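HD superfamily hydrolase (Clostridium acetobutylicum ATCC 824, PDB 3CCG) probably hydrolyses diadenosine tetraphosphate symmetrically to two ADP molecules, using a pair of iron ions held in an HD-domain active site. Local coordinates at residues H23-G26 / V27-T30; D41-K44 / A45-G49. All coordinates share one frame; numbering follows the deposited sequence.

Interaction 1: residues H23-G26 / V27-T30. With FE (Fe (III) ion), chain C.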
ATOM      1  N   HIS A  23      26.470  13.157  -6.115  1.00 21.74           N
ATOM      2  CA  HIS A  23      24.997  12.923  -6.286  1.00 19.99           C
ATOM      3  C   HIS A  23      24.222  14.068  -5.654  1.00 15.97           C
ATOM      4  O   HIS A  23      23.300  14.615  -6.243  1.00 17.95           O
ATOM      5  CB  HIS A  23      24.533  11.535  -5.712  1.00 21.32           C
ATOM      6  CG  HIS A  23      23.058  11.406  -5.354  1.00 20.00           C
ATOM      7  ND1 HIS A  23      22.044  11.237  -6.282  1.00 22.21           N
ATOM      8  CD2 HIS A  23      22.463  11.271  -4.132  1.00 24.61           C
ATOM      9  CE1 HIS A  23      20.882  11.113  -5.648  1.00 26.68           C
ATOM     10  NE2 HIS A  23      21.108  11.116  -4.338  1.00 21.49           N
ATOM     11  N   SER A  24      24.620  14.418  -4.434  1.00 15.49           N
ATOM     12  CA  SER A  24      23.924  15.477  -3.679  1.00 14.72           C
ATOM     13  C   SER A  24      24.025  16.826  -4.364  1.00 16.03           C
ATOM     14  O   SER A  24      23.055  17.583  -4.395  1.00 13.35           O
ATOM     15  CB  SER A  24      24.439  15.551  -2.261  1.00 14.26           C
ATOM     16  OG  SER A  24      24.251  14.305  -1.551  1.00 15.19           O
ATOM     17  N   LEU A  25      25.178  17.134  -4.933  1.00 16.36           N
ATOM     18  CA  LEU A  25      25.299  18.403  -5.693  1.00 15.96           C
ATOM     19  C   LEU A  25      24.402  18.339  -6.912  1.00 11.97           C
ATOM     20  O   LEU A  25      23.788  19.311  -7.328  1.00 15.32           O
ATOM     21  CB  LEU A  25      26.734  18.684  -6.143  1.00 19.00           C
ATOM     22  CG  LEU A  25      27.741  18.974  -5.034  1.00 19.36           C
ATOM     23  CD1 LEU A  25      29.210  19.162  -5.551  1.00 20.07           C
ATOM     24  CD2 LEU A  25      27.322  20.186  -4.248  1.00 19.69           C
ATOM     25  N   GLY A  26      24.283  17.163  -7.510  1.00 14.54           N
ATOM     26  CA  GLY A  26      23.382  17.010  -8.637  1.00 16.70           C
ATOM     27  C   GLY A  26      21.939  17.245  -8.239  1.00 16.36           C
ATOM     28  O   GLY A  26      21.168  17.894  -8.941  1.00 15.51           O
ATOM     29  N   VAL A  27      21.574  16.680  -7.103  1.00 14.98           N
ATOM     30  CA  VAL A  27      20.211  16.889  -6.629  1.00 12.95           C
ATOM     31  C   VAL A  27      19.935  18.375  -6.346  1.00 11.94           C
ATOM     32  O   VAL A  27      18.871  18.922  -6.694  1.00 13.55           O
ATOM     33  CB  VAL A  27      19.882  15.983  -5.406  1.00 14.62           C
ATOM     34  CG1 VAL A  27      18.489  16.337  -4.825  1.00 13.82           C
ATOM     35  CG2 VAL A  27      19.966  14.519  -5.880  1.00 14.87           C
HETATM   36  N   MSE A  28      20.904  19.026  -5.732  1.00 12.26           N
HETATM   37  CA  MSE A  28      20.817  20.440  -5.463  1.00 11.88           C
HETATM   38  C   MSE A  28      20.578  21.228  -6.729  1.00 12.49           C
HETATM   39  O   MSE A  28      19.669  22.030  -6.834  1.00 14.87           O
HETATM   40  CB  MSE A  28      22.120  20.918  -4.859  1.00 13.20           C
HETATM   41  CG  MSE A  28      22.191  22.409  -4.465  1.00 13.40           C
HETATM   42 SE   MSE A  28      23.976  22.991  -3.921  0.75 12.17          SE
HETATM   43  CE  MSE A  28      24.790  22.770  -5.748  1.00 18.96           C
ATOM     44  N   ASP A  29      21.448  21.002  -7.702  1.00 13.66           N
ATOM     45  CA  ASP A  29      21.324  21.734  -8.980  1.00 14.85           C
ATOM     46  C   ASP A  29      19.959  21.465  -9.654  1.00 14.34           C
ATOM     47  O   ASP A  29      19.344  22.342 -10.233  1.00 16.29           O
ATOM     48  CB  ASP A  29      22.432  21.360  -9.943  1.00 15.11           C
ATOM     49  CG  ASP A  29      23.784  21.929  -9.554  1.00 17.76           C
ATOM     50  OD1 ASP A  29      23.859  22.925  -8.819  1.00 19.85           O
ATOM     51  OD2 ASP A  29      24.752  21.316 -10.038  1.00 24.13           O
ATOM     52  N   THR A  30      19.554  20.205  -9.655  1.00 13.68           N
ATOM     53  CA  THR A  30      18.288  19.828 -10.252  1.00 13.40           C
ATOM     54  C   THR A  30      17.101  20.458  -9.544  1.00 13.06           C
ATOM     55  O   THR A  30      16.145  20.951 -10.172  1.00 14.56           O
ATOM     56  CB  THR A  30      18.130  18.286 -10.267  1.00 14.45           C
ATOM     57  OG1 THR A  30      19.195  17.712 -11.023  1.00 16.29           O
ATOM     58  CG2 THR A  30      16.770  17.868 -10.846  1.00 15.38           C
TER
HETATM   59 FE    FE C 191      19.399  10.735  -2.889  0.75 18.91          FE
HETATM   60  O   HOH W   1      18.022  10.444  -1.916  1.00 13.67           O
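His23 and Val27 lie one turn apart on helix 5-38, and four successive i to i+4 backbone hydrogen bonds tie residues 23-26 to residues 27-30, from Val27 N to His23 O (2.8 Å) through to Thr30 N and Gly26 O. Gly26 O takes a second bond, from Thr30 OG1 at 2.9 Å; the hydroxyl reaches it from the face of the carbonyl plane opposite to Thr30 N, so a threonine can bury its hydroxyl here by spending it on its own helix. The His23 ring stands with one face against the CG2 methyl of Val27, a CH-pi contact 3.9 Å from methyl to ring centroid, with the methyl displaced toward CE1. With CG anti to the backbone N (chi1 158°), the imidazole leans toward the metal, and its NE2 binds the iron at 2.3 Å. His23 is the first histidine of the H...HD...D signature of HD domains: His52, Asp53 and Asp130 bind the same ion. At the other ring nitrogen, ND1 is hydrogen-bonded to OE2 of Glu133, a second-shell carboxylate that fixes the ring's rotation and would be expected to make NE2 a stronger donor to the metal. Elsewhere on the helix, Leu25 and the selenomethionine at Met28 run side by side, CD2 of Leu25 lying 3.9 Å from CE of Met28, and both side chains also pack on Leu50 of helix 42-51.

Interaction 2: residues D41-K44 / A45-G49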
ATOM      1  N   ASP A  41      10.933  28.748  -4.205  1.00 14.78           N
ATOM      2  CA  ASP A  41      12.087  29.479  -3.660  1.00 14.40           C
ATOM      3  C   ASP A  41      13.384  28.781  -4.001  1.00 15.88           C
ATOM      4  O   ASP A  41      13.571  27.597  -3.659  1.00 16.08           O
ATOM      5  CB  ASP A  41      11.953  29.709  -2.160  1.00 15.60           C
ATOM      6  CG  ASP A  41      13.054  30.540  -1.606  1.00 19.41           C
ATOM      7  OD1 ASP A  41      14.108  30.017  -1.312  1.00 19.95           O
ATOM      8  OD2 ASP A  41      12.883  31.763  -1.536  1.00 27.77           O
ATOM      9  N   THR A  42      14.328  29.467  -4.626  1.00 16.16           N
ATOM     10  CA  THR A  42      15.505  28.757  -5.088  1.00 17.45           C
ATOM     11  C   THR A  42      16.438  28.331  -3.960  1.00 15.17           C
ATOM     12  O   THR A  42      17.088  27.292  -4.088  1.00 15.16           O
ATOM     13  CB  THR A  42      16.301  29.554  -6.211  1.00 24.76           C
ATOM     14  OG1 THR A  42      17.036  30.564  -5.624  1.00 27.01           O
ATOM     15  CG2 THR A  42      15.435  30.227  -7.210  1.00 20.71           C
ATOM     16  N   GLU A  43      16.504  29.107  -2.897  1.00 15.55           N
ATOM     17  CA  GLU A  43      17.416  28.775  -1.804  1.00 14.90           C
ATOM     18  C   GLU A  43      16.842  27.615  -0.976  1.00 13.93           C
ATOM     19  O   GLU A  43      17.594  26.776  -0.513  1.00 14.48           O
ATOM     20  CB  GLU A  43      17.761  29.993  -0.942  1.00 19.32           C
ATOM     21  CG  GLU A  43      19.065  29.796  -0.169  1.00 20.61           C
ATOM     22  CD  GLU A  43      20.357  29.670  -1.029  1.00 33.37           C
ATOM     23  OE1 GLU A  43      20.323  29.844  -2.282  1.00 28.09           O
ATOM     24  OE2 GLU A  43      21.427  29.399  -0.420  1.00 35.56           O
ATOM     25  N   LYS A  44      15.533  27.586  -0.782  1.00 14.15           N
ATOM     26  CA  LYS A  44      14.915  26.400  -0.136  1.00 15.43           C
ATOM     27  C   LYS A  44      15.248  25.136  -0.947  1.00 12.96           C
ATOM     28  O   LYS A  44      15.581  24.063  -0.375  1.00 12.45           O
ATOM     29  CB  LYS A  44      13.399  26.565   0.002  1.00 14.39           C
ATOM     30  CG  LYS A  44      13.002  27.491   1.139  1.00 17.79           C
ATOM     31  CD  LYS A  44      11.520  27.890   1.214  1.00 26.06           C
ATOM     32  CE  LYS A  44      10.545  26.765   1.334  1.00 29.71           C
ATOM     33  NZ  LYS A  44       9.060  27.184   1.464  1.00 21.26           N
ATOM     34  N   ALA A  45      15.123  25.227  -2.278  1.00 12.54           N
ATOM     35  CA  ALA A  45      15.411  24.118  -3.156  1.00 13.32           C
ATOM     36  C   ALA A  45      16.887  23.730  -3.043  1.00 12.93           C
ATOM     37  O   ALA A  45      17.259  22.556  -2.942  1.00 12.21           O
ATOM     38  CB  ALA A  45      15.062  24.440  -4.591  1.00 15.67           C
ATOM     39  N   ARG A  46      17.768  24.720  -3.116  0.50 11.67           N
ATOM     40  CA  ARG A  46      19.228  24.461  -3.022  0.50 10.09           C
ATOM     41  C   ARG A  46      19.628  23.782  -1.695  0.50 10.26           C
ATOM     42  O   ARG A  46      20.420  22.831  -1.680  0.50 10.28           O
ATOM     43  CB  ARG A  46      20.031  25.776  -3.198  0.50 11.56           C
ATOM     44  CG  ARG A  46      21.591  25.621  -3.160  0.50 11.98           C
ATOM     45  CD  ARG A  46      22.352  26.971  -3.130  0.50 11.12           C
ATOM     46  NE  ARG A  46      21.768  27.856  -4.127  0.50 12.95           N
ATOM     47  CZ  ARG A  46      21.989  27.751  -5.431  0.50 13.07           C
ATOM     48  NH1 ARG A  46      22.825  26.836  -5.878  0.50 14.92           N
ATOM     49  NH2 ARG A  46      21.401  28.577  -6.284  0.50 19.13           N
ATOM     50  N   ILE A  47      19.141  24.283  -0.571  1.00 13.22           N
ATOM     51  CA  ILE A  47      19.559  23.687   0.721  1.00 14.11           C
ATOM     52  C   ILE A  47      18.921  22.311   0.917  1.00 14.02           C
ATOM     53  O   ILE A  47      19.589  21.390   1.328  1.00 13.73           O
ATOM     54  CB  ILE A  47      19.272  24.587   1.906  1.00 15.65           C
ATOM     55  CG1 ILE A  47      20.000  25.918   1.781  1.00 24.59           C
ATOM     56  CG2 ILE A  47      19.686  23.933   3.284  1.00 17.10           C
ATOM     57  CD1 ILE A  47      19.368  26.974   2.684  1.00 38.73           C
ATOM     58  N   ALA A  48      17.638  22.180   0.613  1.00 12.30           N
ATOM     59  CA  ALA A  48      17.023  20.883   0.791  1.00 11.76           C
ATOM     60  C   ALA A  48      17.682  19.872  -0.122  1.00 10.91           C
ATOM     61  O   ALA A  48      17.945  18.739   0.280  1.00 11.26           O
ATOM     62  CB  ALA A  48      15.517  20.992   0.502  1.00 11.95           C
ATOM     63  N   GLY A  49      17.965  20.222  -1.376  1.00 11.22           N
ATOM     64  CA  GLY A  49      18.595  19.291  -2.285  1.00 10.37           C
ATOM     65  C   GLY A  49      20.015  18.927  -1.843  1.00 12.11           C
ATOM     66  O   GLY A  49      20.464  17.778  -1.890  1.00 12.53           O
TER
HETATM   67  O   HOH W   2      19.477  30.369  -4.790  1.00 30.77           O
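Glu43 and Arg46 sit three residues apart in the first turns of helix 42-51, where Ala45, Arg46, Ile47 and Ala48 each donate a backbone N-H to the carbonyl four residues earlier. Asp41 is the N-cap: its OD1 accepts from Lys44 N at 2.9 Å through the anti lone pair, and more weakly from Glu43 N, so a short acidic side chain serves amides that have no preceding helical carbonyl to bind. The Glu43 chain leaves with CG anti to the backbone N and then bends at chi2 (65°), which carries its carboxylate across to Arg46. In one of two Arg46 conformers, Glu43 OE1 forms a salt bridge with Arg46 NE at 3.1 Å. The bond lies almost in the guanidinium plane but meets the carboxylate from above its plane, the two planes being 39° apart. Water 2 donates to Glu43 OE1 at 2.7 Å, hydrogen-bonds to Thr42 OG1 and, in that same conformer, accepts from Arg46 NH2 at 3.0 Å, so the arginine's part in the cluster is probably not permanent. Glu43 CG also lies 4.0 Å from Ile47 CD1, so the aliphatic part of the glutamate meets the next turn. Small Ala45 lets the helix lie close to Ala31 and Ala35 of helix 5-38, while Lys44 extends to a salt bridge with Asp104. Asp41 and Glu43 suit the positive end of the helix dipole, and the exposed Glu43 carboxylate would be expected to stay ionised even when Arg46 takes its other conformer.

In the fold
Interactions 1 and 2 lie on consecutive helices, 5-38 and 42-51, with their centres 10 Å apart, and they touch directly. CG of Met28 packs 3.3 Å from Arg46 O, and CG1 of Val27 lies 3.8 Å from Gly49 O, so the helix that carries His23 rests on the one leading to the HD pair, His52 and Asp53. Gly49 O in turn accepts a hydrogen bond from His52 ND1, linking the end of interaction 2 to an iron ligand. Interaction 1 supplies a ligand itself; a bound phosphate, probably from the crystallisation liquor, comes about 3 Å from the His23 side chain (nearest atoms) and may mark the substrate pocket. The Ala48 side chain of interaction 2 remains about 11 Å from an iron at the nearest atoms.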